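Long-range contacts in Sodium/sialic acid symporter SiaT (Proteus mirabilis, PDB 5NV9), which uses the sodium gradient to drive uptake of the sialic acid N-acetylneuraminic acid across the bacterial inner membrane: residues P46-T57 with I179-S190; F93-R101 with L421-K429. One frame throughout, in Å; residues are numbered along the deposited sequence.

How the contacts relate
Both contacts join helices far apart in sequence, and their segments alternate along the chain, yet they share no helix and do not touch: their centres lie about 25 Å apart and their nearest atoms about 9 Å. Contact 1 is largely buried, nearer the middle of the transporter, with segment axes 7.9 Å apart, small residues at the crossing and two sodium ions beside it. Contact 2 lies toward the cytoplasmic end, only partly buried, with segment axes 10.6 Å apart and bulky rings filling the wider gap. The first combines apolar packing with a hydrogen bond and ion coordination; the second has no hydrogen bond between its segments and lies away from the substrate and sodium sites.

Contact 1 (P46-T57 with I179-S190); sequences PGWAAGVSVFAT and IWTDVIQGLLLS. With NA (sodium ion), chain C; NA (sodium ion), chain B.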
loop_
_atom_site.group_PDB
_atom_site.type_symbol
_atom_site.label_atom_id
_atom_site.label_comp_id
_atom_site.label_asym_id
_atom_site.label_seq_id
_atom_site.Cartn_x
_atom_site.Cartn_y
_atom_site.Cartn_z
ATOM N N PRO A 46 -0.773 13.170 -16.193
ATOM C CA PRO A 46 0.360 12.543 -16.924
ATOM C C PRO A 46 0.952 11.349 -16.244
ATOM O O PRO A 46 0.795 11.166 -14.999
ATOM C CB PRO A 46 1.455 13.638 -16.910
ATOM C CG PRO A 46 1.086 14.534 -15.787
ATOM C CD PRO A 46 -0.410 14.436 -15.557
ATOM N N GLY A 47 1.720 10.586 -17.037
ATOM C CA GLY A 47 2.339 9.370 -16.597
ATOM C C GLY A 47 3.241 9.533 -15.411
ATOM O O GLY A 47 3.132 8.790 -14.450
ATOM N N TRP A 48 4.158 10.489 -15.474
ATOM C CA TRP A 48 5.081 10.676 -14.367
ATOM C C TRP A 48 4.328 10.893 -13.072
ATOM O O TRP A 48 4.712 10.350 -12.067
ATOM C CB TRP A 48 6.063 11.800 -14.627
ATOM C CG TRP A 48 5.511 13.231 -14.533
ATOM C CD1 TRP A 48 5.060 14.006 -15.558
ATOM C CD2 TRP A 48 5.439 14.027 -13.349
ATOM N NE1 TRP A 48 4.648 15.248 -15.071
ATOM C CE2 TRP A 48 4.890 15.288 -13.718
ATOM C CE3 TRP A 48 5.791 13.797 -12.002
ATOM C CZ2 TRP A 48 4.656 16.317 -12.783
ATOM C CZ3 TRP A 48 5.556 14.839 -11.072
ATOM C CH2 TRP A 48 4.981 16.072 -11.473
ATOM N N ALA A 49 3.270 11.717 -13.074
ATOM C CA ALA A 49 2.501 11.984 -11.841
ATOM C C ALA A 49 1.757 10.729 -11.276
ATOM O O ALA A 49 1.723 10.428 -10.006
ATOM C CB ALA A 49 1.502 13.103 -12.108
ATOM N N ALA A 50 1.137 10.006 -12.192
ATOM C CA ALA A 50 0.488 8.716 -11.820
ATOM C C ALA A 50 1.519 7.722 -11.262
ATOM O O ALA A 50 1.233 6.999 -10.326
ATOM C CB ALA A 50 -0.266 8.132 -12.985
ATOM N N GLY A 51 2.729 7.724 -11.790
ATOM C CA GLY A 51 3.782 6.813 -11.292
ATOM C C GLY A 51 4.316 7.133 -9.917
ATOM O O GLY A 51 4.569 6.241 -9.128
ATOM N N VAL A 52 4.491 8.425 -9.618
ATOM C CA VAL A 52 4.790 8.847 -8.248
ATOM C C VAL A 52 3.624 8.527 -7.266
ATOM O O VAL A 52 3.797 8.238 -6.051
ATOM C CB VAL A 52 5.147 10.377 -8.158
ATOM C CG1 VAL A 52 5.519 10.705 -6.703
ATOM C CG2 VAL A 52 6.366 10.691 -9.077
ATOM N N SER A 53 2.438 8.663 -7.766
ATOM C CA SER A 53 1.236 8.379 -6.977
ATOM C C SER A 53 1.121 6.877 -6.631
ATOM O O SER A 53 0.622 6.529 -5.540
ATOM C CB SER A 53 -0.042 8.822 -7.743
ATOM O OG SER A 53 -1.198 8.483 -6.981
ATOM N N VAL A 54 1.592 6.023 -7.546
ATOM C CA VAL A 54 1.570 4.547 -7.325
ATOM C C VAL A 54 2.557 4.252 -6.194
ATOM O O VAL A 54 2.236 3.553 -5.289
ATOM C CB VAL A 54 2.040 3.728 -8.575
ATOM C CG1 VAL A 54 2.351 2.293 -8.187
ATOM C CG2 VAL A 54 1.034 3.739 -9.693
ATOM N N PHE A 55 3.772 4.817 -6.269
ATOM C CA PHE A 55 4.814 4.634 -5.221
ATOM C C PHE A 55 4.299 5.112 -3.860
ATOM O O PHE A 55 4.449 4.410 -2.859
ATOM C CB PHE A 55 6.133 5.325 -5.633
ATOM C CG PHE A 55 7.265 5.194 -4.626
ATOM C CD1 PHE A 55 7.904 3.987 -4.452
ATOM C CD2 PHE A 55 7.720 6.307 -3.888
ATOM C CE1 PHE A 55 8.936 3.856 -3.550
ATOM C CE2 PHE A 55 8.754 6.175 -2.983
ATOM C CZ PHE A 55 9.369 4.954 -2.824
ATOM N N ALA A 56 3.656 6.288 -3.825
ATOM C CA ALA A 56 3.193 6.892 -2.553
ATOM C C ALA A 56 1.959 6.166 -1.987
ATOM O O ALA A 56 1.813 6.072 -0.787
ATOM C CB ALA A 56 2.902 8.374 -2.704
ATOM N N THR A 57 1.124 5.639 -2.851
ATOM C CA THR A 57 -0.023 4.757 -2.494
ATOM C C THR A 57 0.526 3.496 -1.799
ATOM O O THR A 57 0.058 3.158 -0.756
ATOM C CB THR A 57 -0.886 4.410 -3.754
ATOM O OG1 THR A 57 -1.537 5.587 -4.261
ATOM C CG2 THR A 57 -2.000 3.294 -3.504
ATOM N N ILE A 179 -4.059 12.192 -6.428
ATOM C CA ILE A 179 -2.819 11.936 -7.142
ATOM C C ILE A 179 -1.829 13.110 -6.947
ATOM O O ILE A 179 -0.650 12.926 -6.625
ATOM C CB ILE A 179 -3.120 11.699 -8.593
ATOM C CG1 ILE A 179 -3.665 10.274 -8.759
ATOM C CG2 ILE A 179 -1.877 11.942 -9.465
ATOM C CD1 ILE A 179 -4.231 10.018 -10.153
ATOM N N TRP A 180 -2.308 14.321 -7.082
ATOM C CA TRP A 180 -1.376 15.467 -6.933
ATOM C C TRP A 180 -0.870 15.708 -5.496
ATOM O O TRP A 180 0.326 15.979 -5.342
ATOM C CB TRP A 180 -1.957 16.684 -7.567
ATOM C CG TRP A 180 -1.979 16.617 -9.071
ATOM C CD1 TRP A 180 -3.092 16.580 -9.841
ATOM C CD2 TRP A 180 -0.865 16.588 -9.986
ATOM N NE1 TRP A 180 -2.762 16.517 -11.155
ATOM C CE2 TRP A 180 -1.407 16.524 -11.284
ATOM C CE3 TRP A 180 0.517 16.633 -9.841
ATOM C CZ2 TRP A 180 -0.625 16.486 -12.418
ATOM C CZ3 TRP A 180 1.286 16.608 -10.962
ATOM C CH2 TRP A 180 0.730 16.561 -12.226
ATOM N N THR A 181 -1.705 15.515 -4.472
ATOM C CA THR A 181 -1.196 15.323 -3.116
ATOM C C THR A 181 -0.173 14.174 -2.921
ATOM O O THR A 181 0.817 14.344 -2.179
ATOM C CB THR A 181 -2.315 15.180 -2.044
ATOM O OG1 THR A 181 -3.155 14.085 -2.364
ATOM C CG2 THR A 181 -3.152 16.467 -1.940
ATOM N N ASP A 182 -0.449 13.009 -3.536
ATOM C CA ASP A 182 0.472 11.883 -3.555
ATOM C C ASP A 182 1.836 12.239 -4.140
ATOM O O ASP A 182 2.830 11.723 -3.661
ATOM C CB ASP A 182 -0.012 10.647 -4.355
ATOM C CG ASP A 182 -1.066 9.834 -3.659
ATOM O OD1 ASP A 182 -1.337 10.057 -2.469
ATOM O OD2 ASP A 182 -1.681 8.938 -4.343
ATOM N N VAL A 183 1.876 13.095 -5.155
ATOM C CA VAL A 183 3.127 13.474 -5.820
ATOM C C VAL A 183 3.965 14.258 -4.844
ATOM O O VAL A 183 5.185 14.031 -4.711
ATOM C CB VAL A 183 2.893 14.298 -7.113
ATOM C CG1 VAL A 183 4.181 14.894 -7.690
ATOM C CG2 VAL A 183 2.188 13.473 -8.175
ATOM N N ILE A 184 3.319 15.155 -4.118
ATOM C CA ILE A 184 4.038 16.008 -3.160
ATOM C C ILE A 184 4.480 15.106 -2.002
ATOM O O ILE A 184 5.607 15.214 -1.498
ATOM C CB ILE A 184 3.134 17.153 -2.610
ATOM C CG1 ILE A 184 2.710 18.122 -3.733
ATOM C CG2 ILE A 184 3.829 17.912 -1.464
ATOM C CD1 ILE A 184 1.483 18.954 -3.369
ATOM N N GLN A 185 3.559 14.237 -1.558
ATOM C CA GLN A 185 3.838 13.404 -0.384
ATOM C C GLN A 185 4.858 12.374 -0.725
ATOM O O GLN A 185 5.686 12.093 0.101
ATOM C CB GLN A 185 2.581 12.744 0.163
ATOM C CG GLN A 185 1.593 13.758 0.703
ATOM C CD GLN A 185 0.211 13.240 0.782
ATOM O OE1 GLN A 185 -0.199 12.361 -0.011
ATOM N NE2 GLN A 185 -0.517 13.691 1.833
ATOM N N GLY A 186 4.798 11.847 -1.949
ATOM C CA GLY A 186 5.767 10.881 -2.446
ATOM C C GLY A 186 7.200 11.400 -2.498
ATOM O O GLY A 186 8.186 10.701 -2.147
ATOM N N LEU A 187 7.310 12.636 -2.933
ATOM C CA LEU A 187 8.612 13.236 -3.080
ATOM C C LEU A 187 9.084 13.717 -1.717
ATOM O O LEU A 187 10.253 13.699 -1.456
ATOM C CB LEU A 187 8.594 14.338 -4.122
ATOM C CG LEU A 187 8.196 13.823 -5.491
ATOM C CD1 LEU A 187 7.969 14.976 -6.434
ATOM C CD2 LEU A 187 9.237 12.887 -6.074
ATOM N N LEU A 188 8.164 14.113 -0.851
ATOM C CA LEU A 188 8.509 14.539 0.500
ATOM C C LEU A 188 9.040 13.392 1.359
ATOM O O LEU A 188 10.006 13.547 2.036
ATOM C CB LEU A 188 7.258 15.211 1.169
ATOM C CG LEU A 188 7.443 15.700 2.603
ATOM C CD1 LEU A 188 8.573 16.751 2.648
ATOM C CD2 LEU A 188 6.166 16.316 3.177
ATOM N N LEU A 189 8.386 12.231 1.346
ATOM C CA LEU A 189 8.873 11.104 2.094
ATOM C C LEU A 189 10.192 10.597 1.522
ATOM O O LEU A 189 11.041 10.152 2.277
ATOM C CB LEU A 189 7.813 9.992 2.214
ATOM C CG LEU A 189 7.489 9.200 0.959
ATOM C CD1 LEU A 189 8.573 8.099 0.749
ATOM C CD2 LEU A 189 6.125 8.594 0.981
ATOM N N SER A 190 10.370 10.676 0.207
ATOM C CA SER A 190 11.634 10.244 -0.465
ATOM C C SER A 190 12.813 11.123 -0.070
ATOM O O SER A 190 13.835 10.635 0.369
ATOM C CB SER A 190 11.451 10.235 -1.981
ATOM O OG SER A 190 10.537 9.229 -2.400
HETATM NA NA NA C . -2.976 8.667 -2.420
HETATM NA NA NA B . 1.852 6.355 1.343
#
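Ser53 donates a hydrogen bond to Asp182, OG to OD2 at 2.7 Å, and this is the one hydrogen bond between the segments. The serine OG stands opposite its own backbone N (chi1 178°) and reaches the anti lone pair of OD2, away from the other carboxylate oxygen. That leaves both oxygens directed at the Na3 sodium ion, which Asp182 chelates with OD1 at 2.1 Å and OD2 at 2.3 Å; Ser53 is thus a second-shell residue that should steady the carboxylate. Ser342, Ser345 and Ser346 complete this site. One turn on from Ser53, Ala56 gives its carbonyl O to the Na2 sodium ion at 2.1 Å, joined by Leu59, Ala339, Ser342 and Ser343.

Small residues let the backbones close in at the ion-binding end. Ala56 CB rests 3.8 Å from Gly186 CA, and Val52 CG1 lies against Val183 CA and Gly186 CA.

Aromatic packing takes over toward Pro46. Ala49 CB sits over a face of the Trp180 six-membered ring, a CH-pi contact 3.9 Å from its centroid, while Trp180 and Trp48 form an offset edge-to-face pair, the edge of Trp180 toward the face of Trp48, planes at 70°. Val183 CG1 also meets the Trp48 ring, 3.7 Å from CZ3.

The two helical segments, crossing at 65°, join helices of the LeuT fold at its sodium sites, and Phe55 lines the pocket of the bound N-acetylneuraminic acid. Helix 328-361 supplies the serines beside the ions, helix 267-301 packs against Ala50, Val54 and Phe55, and helix 8-29 lies against Thr181, Ile184 and Gln185.

Contact 2 (F93-R101 with L421-K429); sequences FYFYIPFFR and LFMLGIFVK
Tyr96 reaches across from its helix as a knob into a hole formed by Phe422, Met423, Ile426 and Phe427, and this is the tightly packed part of the contact. Its CG lies opposite the carbonyl carbon (chi1 -72°), carrying the ring toward the other helix although its CB does not point directly there. Ile426 CG1 covers one face of the phenol in a CH-pi contact, 4.2 Å from the ring centroid. Phe422 CB meets the ring edge near its plane, 3.9 Å from Tyr96 CE2. At the far end Tyr96 OH approaches the edge of Phe427, 3.4 Å from CE2, and also touches CG of selenomethionine 423. Ile426 also reaches the first helix beside the tyrosine: its CG2 branch lies 4.0 Å from Phe95 CB, and CD1, at the end of the CG1 branch, 3.9 Å from Phe99 CD1. On the buried side Phe422 CE2 meets the edge of Phe100, 3.8 Å from CE1, and Leu112 of helix 110-115 also packs on Phe422.

The outer side is thinner: Phe95 and Phe427 lie on the protein surface. There Phe427 turns its edge to a face of Phe95 in an edge-to-face pair, with centroids 5.4 Å apart and planes at 69°.

Phe95, Tyr96 and Phe427 make an aromatic cluster where the two helical segments cross nearly at right angles, 92°. A single aromatic knob, Tyr96, set in a hole of the second helix thus links two helical parts of the LeuT fold, joining the cytoplasmic end of helix 415-427 to helix 89-102, whose turn at 93-96 is of the wider pi type.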
loop_
_atom_site.group_PDB
_atom_site.type_symbol
_atom_site.label_atom_id
_atom_site.label_comp_id
_atom_site.label_asym_id
_atom_site.label_seq_id
_atom_site.Cartn_x
_atom_site.Cartn_y
_atom_site.Cartn_z
ATOM N N PHE A 93 2.339 -4.760 -17.597
ATOM C CA PHE A 93 2.169 -3.950 -18.805
ATOM C C PHE A 93 1.681 -4.756 -20.003
ATOM O O PHE A 93 0.750 -4.353 -20.672
ATOM C CB PHE A 93 3.474 -3.204 -19.141
ATOM C CG PHE A 93 3.333 -2.218 -20.254
ATOM C CD1 PHE A 93 2.638 -1.034 -20.050
ATOM C CD2 PHE A 93 3.877 -2.487 -21.505
ATOM C CE1 PHE A 93 2.490 -0.104 -21.067
ATOM C CE2 PHE A 93 3.758 -1.561 -22.547
ATOM C CZ PHE A 93 3.039 -0.370 -22.332
ATOM N N TYR A 94 2.331 -5.862 -20.301
ATOM C CA TYR A 94 2.010 -6.616 -21.473
ATOM C C TYR A 94 0.754 -7.446 -21.347
ATOM O O TYR A 94 0.013 -7.541 -22.310
ATOM C CB TYR A 94 3.195 -7.494 -21.894
ATOM C CG TYR A 94 4.315 -6.649 -22.446
ATOM C CD1 TYR A 94 4.073 -5.748 -23.514
ATOM C CD2 TYR A 94 5.614 -6.727 -21.928
ATOM C CE1 TYR A 94 5.080 -4.938 -24.021
ATOM C CE2 TYR A 94 6.635 -5.923 -22.433
ATOM C CZ TYR A 94 6.363 -5.040 -23.486
ATOM O OH TYR A 94 7.353 -4.219 -23.995
ATOM N N PHE A 95 0.469 -8.022 -20.179
ATOM C CA PHE A 95 -0.640 -8.986 -20.107
ATOM C C PHE A 95 -1.889 -8.445 -19.449
ATOM O O PHE A 95 -2.972 -8.947 -19.781
ATOM C CB PHE A 95 -0.184 -10.264 -19.434
ATOM C CG PHE A 95 0.877 -10.981 -20.205
ATOM C CD1 PHE A 95 0.610 -11.471 -21.469
ATOM C CD2 PHE A 95 2.140 -11.178 -19.675
ATOM C CE1 PHE A 95 1.597 -12.119 -22.207
ATOM C CE2 PHE A 95 3.112 -11.858 -20.383
ATOM C CZ PHE A 95 2.847 -12.311 -21.665
ATOM N N TYR A 96 -1.766 -7.473 -18.517
ATOM C CA TYR A 96 -2.933 -7.047 -17.682
ATOM C C TYR A 96 -3.478 -5.726 -18.165
ATOM O O TYR A 96 -4.636 -5.621 -18.479
ATOM C CB TYR A 96 -2.563 -6.970 -16.198
ATOM C CG TYR A 96 -2.339 -8.316 -15.475
ATOM C CD1 TYR A 96 -1.195 -9.048 -15.645
ATOM C CD2 TYR A 96 -3.296 -8.805 -14.579
ATOM C CE1 TYR A 96 -0.986 -10.283 -14.994
ATOM C CE2 TYR A 96 -3.110 -10.009 -13.884
ATOM C CZ TYR A 96 -1.967 -10.758 -14.118
ATOM O OH TYR A 96 -1.848 -11.937 -13.419
ATOM N N ILE A 97 -2.606 -4.709 -18.265
ATOM C CA ILE A 97 -3.029 -3.294 -18.555
ATOM C C ILE A 97 -3.897 -3.090 -19.826
ATOM O O ILE A 97 -4.940 -2.368 -19.752
ATOM C CB ILE A 97 -1.846 -2.312 -18.464
ATOM C CG1 ILE A 97 -1.560 -2.068 -16.975
ATOM C CG2 ILE A 97 -2.120 -1.021 -19.217
ATOM C CD1 ILE A 97 -0.277 -1.300 -16.688
ATOM N N PRO A 98 -3.609 -3.836 -20.894
ATOM C CA PRO A 98 -4.504 -3.739 -22.072
ATOM C C PRO A 98 -5.956 -4.106 -21.814
ATOM O O PRO A 98 -6.846 -3.442 -22.359
ATOM C CB PRO A 98 -3.847 -4.668 -23.110
ATOM C CG PRO A 98 -2.415 -4.758 -22.684
ATOM C CD PRO A 98 -2.447 -4.706 -21.169
ATOM N N PHE A 99 -6.217 -5.106 -20.970
ATOM C CA PHE A 99 -7.614 -5.438 -20.625
ATOM C C PHE A 99 -8.260 -4.348 -19.833
ATOM O O PHE A 99 -9.385 -3.926 -20.139
ATOM C CB PHE A 99 -7.719 -6.770 -19.875
ATOM C CG PHE A 99 -7.491 -7.958 -20.774
ATOM C CD1 PHE A 99 -6.228 -8.411 -21.028
ATOM C CD2 PHE A 99 -8.571 -8.602 -21.379
ATOM C CE1 PHE A 99 -6.036 -9.467 -21.879
ATOM C CE2 PHE A 99 -8.369 -9.669 -22.219
ATOM C CZ PHE A 99 -7.095 -10.094 -22.480
ATOM N N PHE A 100 -7.518 -3.853 -18.846
ATOM C CA PHE A 100 -8.016 -2.825 -17.950
ATOM C C PHE A 100 -8.343 -1.555 -18.758
ATOM O O PHE A 100 -9.377 -0.912 -18.526
ATOM C CB PHE A 100 -6.979 -2.483 -16.832
ATOM C CG PHE A 100 -6.810 -3.555 -15.756
ATOM C CD1 PHE A 100 -7.901 -4.188 -15.170
ATOM C CD2 PHE A 100 -5.551 -3.905 -15.293
ATOM C CE1 PHE A 100 -7.718 -5.172 -14.155
ATOM C CE2 PHE A 100 -5.367 -4.878 -14.298
ATOM C CZ PHE A 100 -6.444 -5.505 -13.714
ATOM N N ARG A 101 -7.453 -1.163 -19.655
ATOM C CA ARG A 101 -7.665 0.019 -20.418
ATOM C C ARG A 101 -8.792 -0.137 -21.424
ATOM O O ARG A 101 -9.598 0.769 -21.553
ATOM C CB ARG A 101 -6.390 0.465 -21.118
ATOM C CG ARG A 101 -5.460 1.088 -20.077
ATOM C CD ARG A 101 -4.188 1.649 -20.670
ATOM N NE ARG A 101 -4.475 2.853 -21.449
ATOM C CZ ARG A 101 -4.709 4.079 -20.972
ATOM N NH1 ARG A 101 -4.723 4.359 -19.656
ATOM N NH2 ARG A 101 -4.948 5.017 -21.835
ATOM N N LEU A 421 -7.586 -15.324 -9.016
ATOM C CA LEU A 421 -8.626 -15.113 -9.975
ATOM C C LEU A 421 -8.139 -14.362 -11.188
ATOM O O LEU A 421 -8.524 -14.742 -12.278
ATOM C CB LEU A 421 -9.829 -14.408 -9.375
ATOM C CG LEU A 421 -10.716 -15.230 -8.425
ATOM C CD1 LEU A 421 -11.652 -14.337 -7.600
ATOM C CD2 LEU A 421 -11.555 -16.234 -9.192
ATOM N N PHE A 422 -7.335 -13.292 -11.001
ATOM C CA PHE A 422 -6.750 -12.564 -12.099
ATOM C C PHE A 422 -5.750 -13.392 -12.888
ATOM O O PHE A 422 -5.715 -13.314 -14.123
ATOM C CB PHE A 422 -6.111 -11.160 -11.669
ATOM C CG PHE A 422 -7.140 -10.097 -11.331
ATOM C CD1 PHE A 422 -7.688 -10.025 -10.092
ATOM C CD2 PHE A 422 -7.584 -9.203 -12.288
ATOM C CE1 PHE A 422 -8.654 -9.067 -9.783
ATOM C CE2 PHE A 422 -8.520 -8.242 -11.998
ATOM C CZ PHE A 422 -9.064 -8.180 -10.743
HETATM N N MSE A 423 -4.901 -14.131 -12.201
HETATM C CA MSE A 423 -3.893 -14.978 -12.877
HETATM C C MSE A 423 -4.567 -16.025 -13.714
HETATM O O MSE A 423 -4.215 -16.259 -14.871
HETATM C CB MSE A 423 -2.997 -15.693 -11.860
HETATM C CG MSE A 423 -2.152 -14.727 -11.050
HETATM SE SE MSE A 423 -0.945 -15.660 -9.798
HETATM C CE MSE A 423 0.022 -16.537 -11.239
ATOM N N LEU A 424 -5.612 -16.595 -13.154
ATOM C CA LEU A 424 -6.415 -17.658 -13.836
ATOM C C LEU A 424 -7.119 -17.117 -15.085
ATOM O O LEU A 424 -6.996 -17.663 -16.161
ATOM C CB LEU A 424 -7.444 -18.221 -12.859
ATOM C CG LEU A 424 -8.352 -19.332 -13.412
ATOM C CD1 LEU A 424 -7.535 -20.573 -13.563
ATOM C CD2 LEU A 424 -9.554 -19.579 -12.532
ATOM N N GLY A 425 -7.801 -15.974 -14.941
ATOM C CA GLY A 425 -8.461 -15.365 -16.092
ATOM C C GLY A 425 -7.490 -14.967 -17.179
ATOM O O GLY A 425 -7.761 -15.126 -18.374
ATOM N N ILE A 426 -6.375 -14.383 -16.765
ATOM C CA ILE A 426 -5.439 -13.803 -17.709
ATOM C C ILE A 426 -4.639 -14.904 -18.381
ATOM O O ILE A 426 -4.393 -14.825 -19.551
ATOM C CB ILE A 426 -4.524 -12.692 -17.045
ATOM C CG1 ILE A 426 -5.321 -11.411 -16.689
ATOM C CG2 ILE A 426 -3.314 -12.332 -17.920
ATOM C CD1 ILE A 426 -5.889 -10.604 -17.848
ATOM N N PHE A 427 -4.247 -15.940 -17.670
ATOM C CA PHE A 427 -3.313 -16.915 -18.257
ATOM C C PHE A 427 -3.868 -18.291 -18.637
ATOM O O PHE A 427 -3.184 -19.052 -19.294
ATOM C CB PHE A 427 -2.114 -17.079 -17.333
ATOM C CG PHE A 427 -1.301 -15.808 -17.219
ATOM C CD1 PHE A 427 -0.556 -15.374 -18.294
ATOM C CD2 PHE A 427 -1.356 -15.020 -16.065
ATOM C CE1 PHE A 427 0.192 -14.198 -18.220
ATOM C CE2 PHE A 427 -0.593 -13.862 -15.972
ATOM C CZ PHE A 427 0.183 -13.445 -17.048
ATOM N N VAL A 428 -5.089 -18.605 -18.229
ATOM C CA VAL A 428 -5.651 -19.925 -18.464
ATOM C C VAL A 428 -6.907 -19.766 -19.286
ATOM O O VAL A 428 -7.994 -19.513 -18.750
ATOM C CB VAL A 428 -5.948 -20.571 -17.129
ATOM C CG1 VAL A 428 -6.429 -21.967 -17.339
ATOM C CG2 VAL A 428 -4.694 -20.550 -16.264
ATOM N N LYS A 429 -6.760 -19.860 -20.601
ATOM C CA LYS A 429 -7.874 -19.594 -21.528
ATOM C C LYS A 429 -9.119 -20.461 -21.245
ATOM O O LYS A 429 -10.258 -20.028 -21.425
ATOM C CB LYS A 429 -7.414 -19.805 -22.982
ATOM C CG LYS A 429 -8.526 -19.580 -24.014
ATOM C CD LYS A 429 -8.012 -19.538 -25.464
ATOM C CE LYS A 429 -9.167 -19.573 -26.484
ATOM N NZ LYS A 429 -9.836 -18.255 -26.604
#